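Side-chain contacts in glutathione synthetase-like effector 30 (Gpa-GSS30-apo) (Globodera pallida, PDB 5OET), which probably serves as a parasitism effector and belongs to the family of ATP-dependent ligases that join glycine to gamma-glutamylcysteine to make glutathione: residues 55-60 with 200-205; 102-107 with 179-184; 123-128 with 343-348; 183-188 with 350-355. All coordinates share one frame; numbering follows the deposited sequence.

How the contacts relate
From the N terminus, helix 44-59 opens contact 1, which closes at helix 196-210. Contact 2 lies wholly within that span and lays helix 98-119 on strand 179-188. Contact 3 starts between the two segments of contact 2 and closes only at 343-348, so it crosses contacts 1 and 2. Contact 4 starts on the strand where contact 2 ends, sharing Gln183 and Val184, and crosses contacts 1 and 3. Contacts 3 and 4 touch, with centres about 11 Å apart. Contact 3 joins helix 122-127 to the turn after 342-345; contact 4 joins helix 349-354 to strand 179-188. Contact 1 stands apart, its centre about 39 Å from that of contact 3.

Contact 1. Residues 55-60 with 200-205; sequences KDWALS and FSRLHR
Trp57 meets Arg202 and Leu203 where helix 44-59 packs against helix 196-210. Lys55, first in 55-60, turns away from the other helix. Its NZ makes a salt bridge to Asp56 OD1 at 2.7 Å, on the syn side of the carboxylate. The other oxygen of Asp56, OD2, is in a salt bridge with Arg263 of the second subunit.

Trp57 carries the contact. Its CG lies anti to the backbone N (chi1 -165°), which sends the indole across to 200-205. Leu203 CA sits over one face of the six-membered ring, 4.2 Å from its centroid, as a CH-pi contact. Leu203 CD1 continues along the indole, with Trp57 CE3 3.7 Å away. The two side chains run past each other in opposite directions. Arg202 crosses the indole at about a right angle. Its CB comes within 3.9 Å of Trp57 CH2. The chain then bends at chi3, and the guanidinium lays one face over Trp57 CH2, with Arg202 CZ 4.0 Å from that atom. The ring and guanidinium planes stand 61° apart, so this is not a parallel stack.

Ala58 packs on Leu63. Ser60 closes the segment by bonding OG to Asp56 O at 2.8 Å.

The helix pair lies at the subunit boundary. His267 of the second subunit meets the Trp57 ring edge-to-face. Strand 83-90 lies beside both helices, with Phe86 against Leu59 and Leu87 and Leu89 against Phe200.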
# COMPACT_ATOMS: atom_id res chain seq x y z
N LYS A 55 -11.22 4.18 1.27
CA LYS A 55 -10.09 5.11 1.21
C LYS A 55 -8.92 4.61 2.08
O LYS A 55 -7.79 4.61 1.61
CB LYS A 55 -10.55 6.55 1.56
CG LYS A 55 -9.68 7.33 2.54
CD LYS A 55 -10.50 8.27 3.42
CE LYS A 55 -10.15 8.10 4.90
NZ LYS A 55 -8.75 8.46 5.25
N ASP A 56 -9.17 4.18 3.31
CA ASP A 56 -8.09 3.66 4.15
C ASP A 56 -7.48 2.36 3.66
O ASP A 56 -6.33 2.11 3.92
CB ASP A 56 -8.54 3.52 5.60
CG ASP A 56 -8.66 4.87 6.31
OD1 ASP A 56 -8.13 5.86 5.76
OD2 ASP A 56 -9.30 4.94 7.40
N TRP A 57 -8.24 1.54 2.95
CA TRP A 57 -7.68 0.37 2.27
C TRP A 57 -6.74 0.79 1.13
O TRP A 57 -5.67 0.18 0.95
CB TRP A 57 -8.77 -0.54 1.74
CG TRP A 57 -8.31 -1.88 1.36
CD1 TRP A 57 -8.38 -3.01 2.11
CD2 TRP A 57 -7.73 -2.26 0.12
NE1 TRP A 57 -7.84 -4.08 1.43
CE2 TRP A 57 -7.44 -3.64 0.20
CE3 TRP A 57 -7.40 -1.56 -1.05
CZ2 TRP A 57 -6.88 -4.34 -0.85
CZ3 TRP A 57 -6.82 -2.25 -2.08
CH2 TRP A 57 -6.56 -3.63 -1.98
N ALA A 58 -7.13 1.80 0.35
CA ALA A 58 -6.30 2.39 -0.70
C ALA A 58 -4.97 2.92 -0.18
O ALA A 58 -3.92 2.61 -0.74
CB ALA A 58 -7.06 3.51 -1.39
N LEU A 59 -5.02 3.69 0.90
CA LEU A 59 -3.81 4.20 1.57
C LEU A 59 -2.91 3.11 2.14
O LEU A 59 -1.71 3.32 2.34
CB LEU A 59 -4.20 5.17 2.70
CG LEU A 59 -4.89 6.45 2.24
CD1 LEU A 59 -5.41 7.23 3.44
CD2 LEU A 59 -3.96 7.31 1.41
N SER A 60 -3.47 1.94 2.40
CA SER A 60 -2.73 0.79 2.89
C SER A 60 -2.20 -0.15 1.80
O SER A 60 -1.50 -1.12 2.10
CB SER A 60 -3.62 0.02 3.87
OG SER A 60 -4.03 0.89 4.93
N PHE A 200 -7.22 -1.90 -7.41
CA PHE A 200 -8.63 -1.47 -7.43
C PHE A 200 -9.53 -2.68 -7.57
O PHE A 200 -10.58 -2.77 -6.93
CB PHE A 200 -8.92 -0.43 -8.53
CG PHE A 200 -8.55 0.96 -8.14
CD1 PHE A 200 -9.18 1.56 -7.05
CD2 PHE A 200 -7.55 1.67 -8.81
CE1 PHE A 200 -8.83 2.83 -6.64
CE2 PHE A 200 -7.20 2.95 -8.40
CZ PHE A 200 -7.84 3.53 -7.31
N SER A 201 -9.11 -3.60 -8.41
CA SER A 201 -9.79 -4.87 -8.60
C SER A 201 -9.99 -5.55 -7.25
O SER A 201 -11.10 -5.91 -6.91
CB SER A 201 -8.98 -5.73 -9.58
OG SER A 201 -9.64 -6.91 -9.95
N ARG A 202 -8.92 -5.66 -6.47
CA ARG A 202 -9.00 -6.22 -5.10
C ARG A 202 -9.84 -5.37 -4.15
O ARG A 202 -10.55 -5.93 -3.29
CB ARG A 202 -7.59 -6.45 -4.49
CG ARG A 202 -6.86 -7.68 -5.05
CD ARG A 202 -5.67 -8.12 -4.21
NE ARG A 202 -4.65 -7.05 -4.14
CZ ARG A 202 -4.05 -6.59 -3.04
NH1 ARG A 202 -4.28 -7.14 -1.83
NH2 ARG A 202 -3.15 -5.59 -3.16
N LEU A 203 -9.74 -4.05 -4.26
CA LEU A 203 -10.51 -3.14 -3.42
C LEU A 203 -12.00 -3.42 -3.55
O LEU A 203 -12.69 -3.57 -2.55
CB LEU A 203 -10.25 -1.67 -3.76
CG LEU A 203 -11.04 -0.62 -2.95
CD1 LEU A 203 -11.00 -0.91 -1.45
CD2 LEU A 203 -10.53 0.77 -3.25
N HIS A 204 -12.46 -3.47 -4.79
CA HIS A 204 -13.87 -3.62 -5.08
C HIS A 204 -14.40 -5.01 -4.83
O HIS A 204 -15.57 -5.14 -4.50
CB HIS A 204 -14.17 -3.19 -6.52
CG HIS A 204 -14.19 -1.72 -6.71
ND1 HIS A 204 -14.22 -1.13 -7.96
CD2 HIS A 204 -14.18 -0.70 -5.82
CE1 HIS A 204 -14.24 0.18 -7.82
NE2 HIS A 204 -14.21 0.47 -6.53
N ARG A 205 -13.58 -6.04 -4.99
CA ARG A 205 -14.02 -7.40 -4.63
C ARG A 205 -14.29 -7.47 -3.12
O ARG A 205 -15.20 -8.14 -2.67
CB ARG A 205 -12.99 -8.43 -5.05
CG ARG A 205 -13.47 -9.88 -4.98
CD ARG A 205 -12.35 -10.91 -5.20
NE ARG A 205 -11.49 -10.51 -6.33
CZ ARG A 205 -11.71 -10.78 -7.61
NH1 ARG A 205 -12.78 -11.49 -8.01
NH2 ARG A 205 -10.86 -10.33 -8.52

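Contact 2. Residues 102-107 with 179-184; sequences QQAVDV and YVLKQV
Leu181 packs against Gln103 and Ala104 in a van der Waals contact between helix and sheet. The helix is 98-119, and the strand is 179-188 of the mixed nine-strand sheet. No hydrogen bond joins the two segments.

Leu181 points its side chain at the helix. With CG anti to the backbone N (chi1 -171°), CD2 reaches the backbone of the helix itself. It lies against Ala104 N and is 3.6 Å from Ala104 CB. CD1 of Leu181 is a more distant neighbour of the same methyl.

Gln103 approaches from the opposite direction to Leu181. Its chain is extended, so its methylenes pass beside the leucine, with CB 3.8 Å from Leu181 CD2. The amide ends alongside the root of the leucine, where OE1 is 3.5 Å from Leu181 CB. Both the methylenes and the amide of Gln103 thus lie against Leu181. Lys379 and Val380 of helix 373-380 also touch Gln103, and Val380 touches Leu181 as well.

The helix lies over more than one strand. Ala104 also packs on Leu475 and Ile477 of strand 469-484, while Tyr169 of strand 160-173 touches Leu181. Strand 160-173 pairs antiparallel with both of its neighbours, 179-188 and 469-484. A helix laid across antiparallel strands in this way is consistent with the ATP-grasp fold of eukaryotic glutathione synthetases, the family this effector resembles.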
# COMPACT_ATOMS: atom_id res chain seq x y z
N GLN A 102 -16.35 -9.32 -22.63
CA GLN A 102 -15.73 -10.45 -23.29
C GLN A 102 -15.34 -10.08 -24.73
O GLN A 102 -14.28 -10.43 -25.20
CB GLN A 102 -16.63 -11.70 -23.23
CG GLN A 102 -15.90 -13.04 -23.32
CD GLN A 102 -14.70 -13.13 -22.38
OE1 GLN A 102 -13.62 -13.58 -22.79
NE2 GLN A 102 -14.86 -12.65 -21.13
N GLN A 103 -16.19 -9.33 -25.42
CA GLN A 103 -15.88 -8.84 -26.75
C GLN A 103 -14.62 -7.97 -26.76
O GLN A 103 -13.79 -8.09 -27.69
CB GLN A 103 -17.08 -8.06 -27.32
CG GLN A 103 -17.07 -7.83 -28.81
CD GLN A 103 -18.13 -6.83 -29.26
OE1 GLN A 103 -19.16 -6.63 -28.60
NE2 GLN A 103 -17.88 -6.20 -30.41
N ALA A 104 -14.44 -7.11 -25.75
CA ALA A 104 -13.23 -6.28 -25.65
C ALA A 104 -11.96 -7.08 -25.30
O ALA A 104 -10.88 -6.85 -25.87
CB ALA A 104 -13.43 -5.18 -24.62
N VAL A 105 -12.08 -7.98 -24.34
CA VAL A 105 -10.99 -8.86 -23.97
C VAL A 105 -10.57 -9.72 -25.15
O VAL A 105 -9.39 -9.84 -25.38
CB VAL A 105 -11.38 -9.75 -22.77
CG1 VAL A 105 -10.44 -10.94 -22.61
CG2 VAL A 105 -11.41 -8.90 -21.50
N ASP A 106 -11.52 -10.28 -25.89
CA ASP A 106 -11.23 -11.20 -26.99
C ASP A 106 -10.51 -10.57 -28.19
O ASP A 106 -9.76 -11.25 -28.88
CB ASP A 106 -12.51 -11.90 -27.49
CG ASP A 106 -13.08 -12.93 -26.50
OD1 ASP A 106 -12.29 -13.50 -25.70
OD2 ASP A 106 -14.32 -13.16 -26.52
N VAL A 107 -10.76 -9.28 -28.44
CA VAL A 107 -10.22 -8.62 -29.63
C VAL A 107 -8.81 -8.05 -29.41
O VAL A 107 -8.15 -7.60 -30.36
CB VAL A 107 -11.22 -7.55 -30.16
CG1 VAL A 107 -11.18 -6.26 -29.34
CG2 VAL A 107 -10.97 -7.28 -31.63
N TYR A 179 -26.97 -2.05 -25.77
CA TYR A 179 -25.59 -1.51 -25.80
C TYR A 179 -24.65 -2.31 -26.71
O TYR A 179 -24.71 -3.53 -26.70
CB TYR A 179 -25.04 -1.43 -24.38
CG TYR A 179 -25.86 -0.52 -23.50
CD1 TYR A 179 -25.86 0.86 -23.71
CD2 TYR A 179 -26.66 -1.03 -22.46
CE1 TYR A 179 -26.63 1.70 -22.92
CE2 TYR A 179 -27.43 -0.19 -21.66
CZ TYR A 179 -27.41 1.18 -21.90
OH TYR A 179 -28.15 2.05 -21.14
N VAL A 180 -23.82 -1.60 -27.48
CA VAL A 180 -22.73 -2.23 -28.26
C VAL A 180 -21.35 -1.66 -27.92
O VAL A 180 -21.21 -0.48 -27.57
CB VAL A 180 -22.92 -2.14 -29.79
CG1 VAL A 180 -24.16 -2.91 -30.21
CG2 VAL A 180 -22.95 -0.70 -30.26
N LEU A 181 -20.33 -2.52 -28.03
CA LEU A 181 -18.96 -2.15 -27.70
C LEU A 181 -18.41 -1.27 -28.81
O LEU A 181 -18.48 -1.64 -29.99
CB LEU A 181 -18.11 -3.41 -27.54
CG LEU A 181 -16.68 -3.23 -26.98
CD1 LEU A 181 -16.71 -2.79 -25.52
CD2 LEU A 181 -15.87 -4.50 -27.14
N LYS A 182 -17.87 -0.10 -28.44
CA LYS A 182 -17.20 0.79 -29.39
C LYS A 182 -15.90 1.39 -28.83
O LYS A 182 -15.87 1.91 -27.73
CB LYS A 182 -18.16 1.87 -29.88
CG LYS A 182 -19.19 1.33 -30.88
CD LYS A 182 -19.39 2.20 -32.12
CE LYS A 182 -20.08 1.45 -33.26
NZ LYS A 182 -19.33 0.22 -33.67
N GLN A 183 -14.84 1.31 -29.61
CA GLN A 183 -13.49 1.68 -29.15
C GLN A 183 -13.27 3.20 -29.16
O GLN A 183 -13.45 3.87 -30.15
CB GLN A 183 -12.45 1.00 -30.03
CG GLN A 183 -11.05 1.06 -29.48
CD GLN A 183 -10.08 0.39 -30.41
OE1 GLN A 183 -9.72 0.95 -31.44
NE2 GLN A 183 -9.68 -0.83 -30.06
N VAL A 184 -12.87 3.75 -28.03
CA VAL A 184 -12.70 5.19 -27.88
C VAL A 184 -11.30 5.62 -28.33
O VAL A 184 -11.16 6.67 -28.94
CB VAL A 184 -12.95 5.61 -26.41
CG1 VAL A 184 -12.79 7.12 -26.24
CG2 VAL A 184 -14.33 5.17 -25.97

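Contact 3. Residues 123-128 with 343-348; sequences EFLKEA and FALSHT
Leu125 of helix 122-127 reaches over to Leu345 and Ser346, and its side chain makes the contact atom by atom. CB meets the leucine first, with Leu345 CD2 3.8 Å away. Leu345 CG is slightly farther from the same atom. Leu125 then sets its CG anti to the carbonyl carbon (chi1 -65°), which turns the branch toward the backbone of 343-348. There both methyls come up to Ser346 CB from the same side. CD1 lies 3.8 Å from Ser346 CB and also comes near Ser346 N. CD2 approaches the same serine carbon, with Ser346 CA 4.0 Å away. CD1 has a second neighbour in Leu345, whose CB is likewise 4.0 Å from it.

The receiving surface is a type I beta turn from Leu345 to Thr348. It leads from the short, weakly bonded helix at about 342-345 into helix 349-354, where Thr348 is the N-cap and its OG1 bonds to Met351 N. Leu125 thus packs on the linker between two helices. Met351 of the second helix touches it too.

The serine shows carbon to the leucine and oxygen elsewhere. Ser346 OG is hydrogen-bonded to Ser119 OG on helix 98-119. It also pairs with His347 ND1 at 2.9 Å, where either could be the donor. His347 ND1 donates to Phe343 O at 2.8 Å, with the oxygen tilted 31° from the imidazole plane. These bonds tie the imidazole to Phe343, before the turn, and to Ser346 within it. The ring also meets that of Tyr115. Leu345 has further cover from Ile141 and Leu144 of helix 141-150.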
# COMPACT_ATOMS: atom_id res chain seq x y z
N GLU A 123 6.78 2.92 -44.62
CA GLU A 123 6.17 3.55 -45.78
C GLU A 123 4.62 3.64 -45.68
O GLU A 123 4.06 4.64 -46.11
CB GLU A 123 6.72 2.98 -47.10
CG GLU A 123 7.74 3.91 -47.77
CD GLU A 123 7.08 5.16 -48.40
OE1 GLU A 123 7.30 6.28 -47.88
OE2 GLU A 123 6.31 5.01 -49.39
N PHE A 124 3.96 2.64 -45.08
CA PHE A 124 2.51 2.72 -44.89
C PHE A 124 2.12 3.87 -43.97
O PHE A 124 1.21 4.64 -44.29
CB PHE A 124 1.92 1.41 -44.35
CG PHE A 124 0.45 1.51 -44.05
CD1 PHE A 124 -0.47 1.63 -45.09
CD2 PHE A 124 -0.01 1.54 -42.74
CE1 PHE A 124 -1.84 1.75 -44.82
CE2 PHE A 124 -1.37 1.66 -42.46
CZ PHE A 124 -2.29 1.76 -43.51
N LEU A 125 2.81 3.95 -42.84
CA LEU A 125 2.57 5.01 -41.85
C LEU A 125 2.78 6.38 -42.47
O LEU A 125 1.92 7.24 -42.34
CB LEU A 125 3.47 4.83 -40.63
CG LEU A 125 3.29 3.59 -39.74
CD1 LEU A 125 4.06 3.74 -38.43
CD2 LEU A 125 1.83 3.35 -39.44
N LYS A 126 3.91 6.57 -43.17
CA LYS A 126 4.18 7.82 -43.90
C LYS A 126 3.08 8.14 -44.90
O LYS A 126 2.63 9.28 -44.97
CB LYS A 126 5.54 7.78 -44.62
CG LYS A 126 6.74 8.11 -43.73
CD LYS A 126 8.08 8.05 -44.47
CE LYS A 126 8.40 9.32 -45.27
NZ LYS A 126 8.25 9.17 -46.75
N GLU A 127 2.62 7.14 -45.65
CA GLU A 127 1.55 7.36 -46.64
C GLU A 127 0.24 7.81 -45.99
O GLU A 127 -0.48 8.60 -46.57
CB GLU A 127 1.33 6.13 -47.54
CG GLU A 127 1.01 6.52 -48.98
CD GLU A 127 -0.45 6.90 -49.23
OE1 GLU A 127 -1.34 6.49 -48.43
OE2 GLU A 127 -0.73 7.61 -50.24
N ALA A 128 -0.02 7.36 -44.76
CA ALA A 128 -1.22 7.76 -44.01
C ALA A 128 -1.20 9.19 -43.41
O ALA A 128 -2.21 9.59 -42.83
CB ALA A 128 -1.50 6.73 -42.94
N PHE A 343 6.23 3.51 -33.04
CA PHE A 343 4.88 3.18 -32.57
C PHE A 343 4.07 4.42 -32.23
O PHE A 343 2.84 4.37 -32.32
CB PHE A 343 4.94 2.25 -31.37
CG PHE A 343 5.22 0.83 -31.74
CD1 PHE A 343 6.47 0.45 -32.13
CD2 PHE A 343 4.22 -0.11 -31.71
CE1 PHE A 343 6.75 -0.86 -32.47
CE2 PHE A 343 4.49 -1.42 -32.04
CZ PHE A 343 5.75 -1.79 -32.43
N ALA A 344 4.74 5.51 -31.85
CA ALA A 344 4.06 6.78 -31.66
C ALA A 344 3.39 7.29 -32.94
O ALA A 344 2.33 7.92 -32.87
CB ALA A 344 5.02 7.84 -31.13
N LEU A 345 4.01 7.03 -34.09
CA LEU A 345 3.43 7.35 -35.39
C LEU A 345 2.20 6.45 -35.72
O LEU A 345 1.21 6.92 -36.28
CB LEU A 345 4.51 7.25 -36.49
CG LEU A 345 4.21 7.81 -37.87
CD1 LEU A 345 3.87 9.29 -37.82
CD2 LEU A 345 5.39 7.58 -38.80
N SER A 346 2.26 5.18 -35.35
CA SER A 346 1.13 4.27 -35.60
C SER A 346 -0.02 4.41 -34.60
O SER A 346 -1.02 3.70 -34.72
CB SER A 346 1.60 2.81 -35.66
OG SER A 346 1.75 2.24 -34.37
N HIS A 347 0.10 5.28 -33.60
CA HIS A 347 -0.98 5.48 -32.62
C HIS A 347 -1.52 6.91 -32.60
O HIS A 347 -2.23 7.31 -31.68
CB HIS A 347 -0.49 5.05 -31.23
CG HIS A 347 -0.36 3.58 -31.08
ND1 HIS A 347 0.52 2.82 -31.82
CD2 HIS A 347 -1.02 2.71 -30.27
CE1 HIS A 347 0.41 1.56 -31.47
NE2 HIS A 347 -0.52 1.46 -30.54
N THR A 348 -1.20 7.69 -33.62
CA THR A 348 -1.90 8.95 -33.77
C THR A 348 -3.37 8.65 -33.97
O THR A 348 -3.76 7.55 -34.36
CB THR A 348 -1.39 9.78 -34.98
OG1 THR A 348 -1.65 9.09 -36.21
CG2 THR A 348 0.11 10.09 -34.83

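Contact 4. Residues 183-188 with 350-355; sequences QVEVNT and RMQQVF
Gln352 reaches from helix 349-354 to Glu185 and Val186 on strand 179-188. It sets its CG beside the backbone N (chi1 -66°) and is extended beyond, so the amide arrives at the strand.

The close part of the contact is around this amide. Its NE2 donates to Glu185 OE2 at 2.8 Å, and the acceptor lies in the amide plane. The bond is bent, with an angle of 136° at the hydrogen. The carboxylate takes this bond on its syn side. On its anti side the same oxygen receives Val186 N at 3.0 Å. Both donors come from the same face of the carboxylate, so one oxygen serves the strand backbone and the helix. Gln352 OE1 also accepts a weak bond from Val186 N at 3.3 Å. Next to this polar group, Val186 CG2 packs on the carbon chain, with Gln352 CG 3.7 Å away. Val186 and Gln352 lie alongside, pointing opposite ways.

The other side is looser. Val184 is exposed and points away from the helix. Glu185 starts out away from it as well, and only its bend at chi2 brings the carboxylate back. Glu185 OE1 makes a long, weak ion pair with Lys349. Val184 and Glu185 both face Asp168 of strand 160-173, which makes a classic beta bulge.

Tyr115 of helix 98-119 touches both Val186 and Gln352, and its ring meets Phe355 edge-to-face. The contact therefore sits beside helix 98-119, with strand 160-173 paired to its strand and helix 122-127 packed on Met351.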
# COMPACT_ATOMS: atom_id res chain seq x y z
N GLN A 183 -14.84 1.31 -29.61
CA GLN A 183 -13.49 1.68 -29.15
C GLN A 183 -13.27 3.20 -29.16
O GLN A 183 -13.45 3.87 -30.15
CB GLN A 183 -12.45 1.00 -30.03
CG GLN A 183 -11.05 1.06 -29.48
CD GLN A 183 -10.08 0.39 -30.41
OE1 GLN A 183 -9.72 0.95 -31.44
NE2 GLN A 183 -9.68 -0.83 -30.06
N VAL A 184 -12.87 3.75 -28.03
CA VAL A 184 -12.70 5.19 -27.88
C VAL A 184 -11.30 5.62 -28.33
O VAL A 184 -11.16 6.67 -28.94
CB VAL A 184 -12.95 5.61 -26.41
CG1 VAL A 184 -12.79 7.12 -26.24
CG2 VAL A 184 -14.33 5.17 -25.97
N GLU A 185 -10.28 4.81 -28.03
CA GLU A 185 -8.88 5.21 -28.17
C GLU A 185 -7.96 3.98 -28.03
O GLU A 185 -8.35 2.96 -27.47
CB GLU A 185 -8.56 6.26 -27.07
CG GLU A 185 -7.11 6.71 -26.86
CD GLU A 185 -6.50 7.48 -28.05
OE1 GLU A 185 -5.92 8.58 -27.84
OE2 GLU A 185 -6.56 7.00 -29.20
N VAL A 186 -6.75 4.09 -28.59
CA VAL A 186 -5.63 3.19 -28.27
C VAL A 186 -4.43 4.00 -27.79
O VAL A 186 -4.17 5.09 -28.29
CB VAL A 186 -5.21 2.27 -29.43
CG1 VAL A 186 -6.22 1.15 -29.60
CG2 VAL A 186 -5.07 3.02 -30.75
N ASN A 187 -3.74 3.46 -26.81
CA ASN A 187 -2.60 4.10 -26.17
C ASN A 187 -1.45 3.12 -26.10
O ASN A 187 -1.66 1.92 -25.93
CB ASN A 187 -2.95 4.51 -24.75
CG ASN A 187 -4.16 5.41 -24.70
OD1 ASN A 187 -4.09 6.56 -25.15
ND2 ASN A 187 -5.27 4.88 -24.18
N THR A 188 -0.23 3.65 -26.23
CA THR A 188 0.99 2.88 -26.00
C THR A 188 2.04 3.81 -25.39
O THR A 188 1.80 5.00 -25.27
CB THR A 188 1.50 2.21 -27.31
OG1 THR A 188 2.47 1.21 -26.99
CG2 THR A 188 2.11 3.21 -28.30
N ARG A 350 -5.07 10.23 -36.16
CA ARG A 350 -5.13 10.17 -37.61
C ARG A 350 -5.15 8.72 -38.12
O ARG A 350 -5.95 8.34 -38.96
CB ARG A 350 -3.95 10.94 -38.20
CG ARG A 350 -3.71 10.80 -39.70
CD ARG A 350 -4.93 11.14 -40.50
NE ARG A 350 -4.70 10.95 -41.93
CZ ARG A 350 -5.63 11.06 -42.88
NH1 ARG A 350 -6.88 11.35 -42.57
NH2 ARG A 350 -5.30 10.88 -44.15
N MET A 351 -4.26 7.91 -37.58
CA MET A 351 -4.07 6.53 -37.99
C MET A 351 -5.24 5.68 -37.57
O MET A 351 -5.64 4.78 -38.28
CB MET A 351 -2.81 5.99 -37.31
CG MET A 351 -2.36 4.62 -37.79
SD MET A 351 -1.71 4.75 -39.44
CE MET A 351 -3.10 4.27 -40.47
N GLN A 352 -5.76 5.96 -36.39
CA GLN A 352 -6.91 5.25 -35.87
C GLN A 352 -8.11 5.52 -36.77
O GLN A 352 -8.87 4.61 -37.10
CB GLN A 352 -7.18 5.67 -34.43
CG GLN A 352 -6.07 5.24 -33.47
CD GLN A 352 -6.22 5.85 -32.09
OE1 GLN A 352 -7.26 5.72 -31.46
NE2 GLN A 352 -5.17 6.50 -31.61
N GLN A 353 -8.24 6.77 -37.19
CA GLN A 353 -9.26 7.17 -38.15
C GLN A 353 -9.00 6.55 -39.51
O GLN A 353 -9.94 6.13 -40.18
CB GLN A 353 -9.33 8.71 -38.23
CG GLN A 353 -10.38 9.28 -39.18
CD GLN A 353 -9.79 9.83 -40.46
OE1 GLN A 353 -8.81 10.57 -40.44
NE2 GLN A 353 -10.39 9.47 -41.59
N VAL A 354 -7.74 6.48 -39.93
CA VAL A 354 -7.39 5.81 -41.20
C VAL A 354 -7.74 4.32 -41.19
O VAL A 354 -8.14 3.80 -42.21
CB VAL A 354 -5.90 6.05 -41.61
CG1 VAL A 354 -5.48 5.15 -42.78
CG2 VAL A 354 -5.68 7.51 -41.99
N PHE A 355 -7.65 3.64 -40.05
CA PHE A 355 -8.03 2.22 -39.98
C PHE A 355 -9.53 1.95 -40.14
O PHE A 355 -9.91 0.81 -40.36
CB PHE A 355 -7.53 1.56 -38.68
CG PHE A 355 -6.06 1.23 -38.69
CD1 PHE A 355 -5.50 0.51 -39.73
CD2 PHE A 355 -5.24 1.63 -37.66
CE1 PHE A 355 -4.16 0.21 -39.74
CE2 PHE A 355 -3.89 1.33 -37.67
CZ PHE A 355 -3.35 0.62 -38.70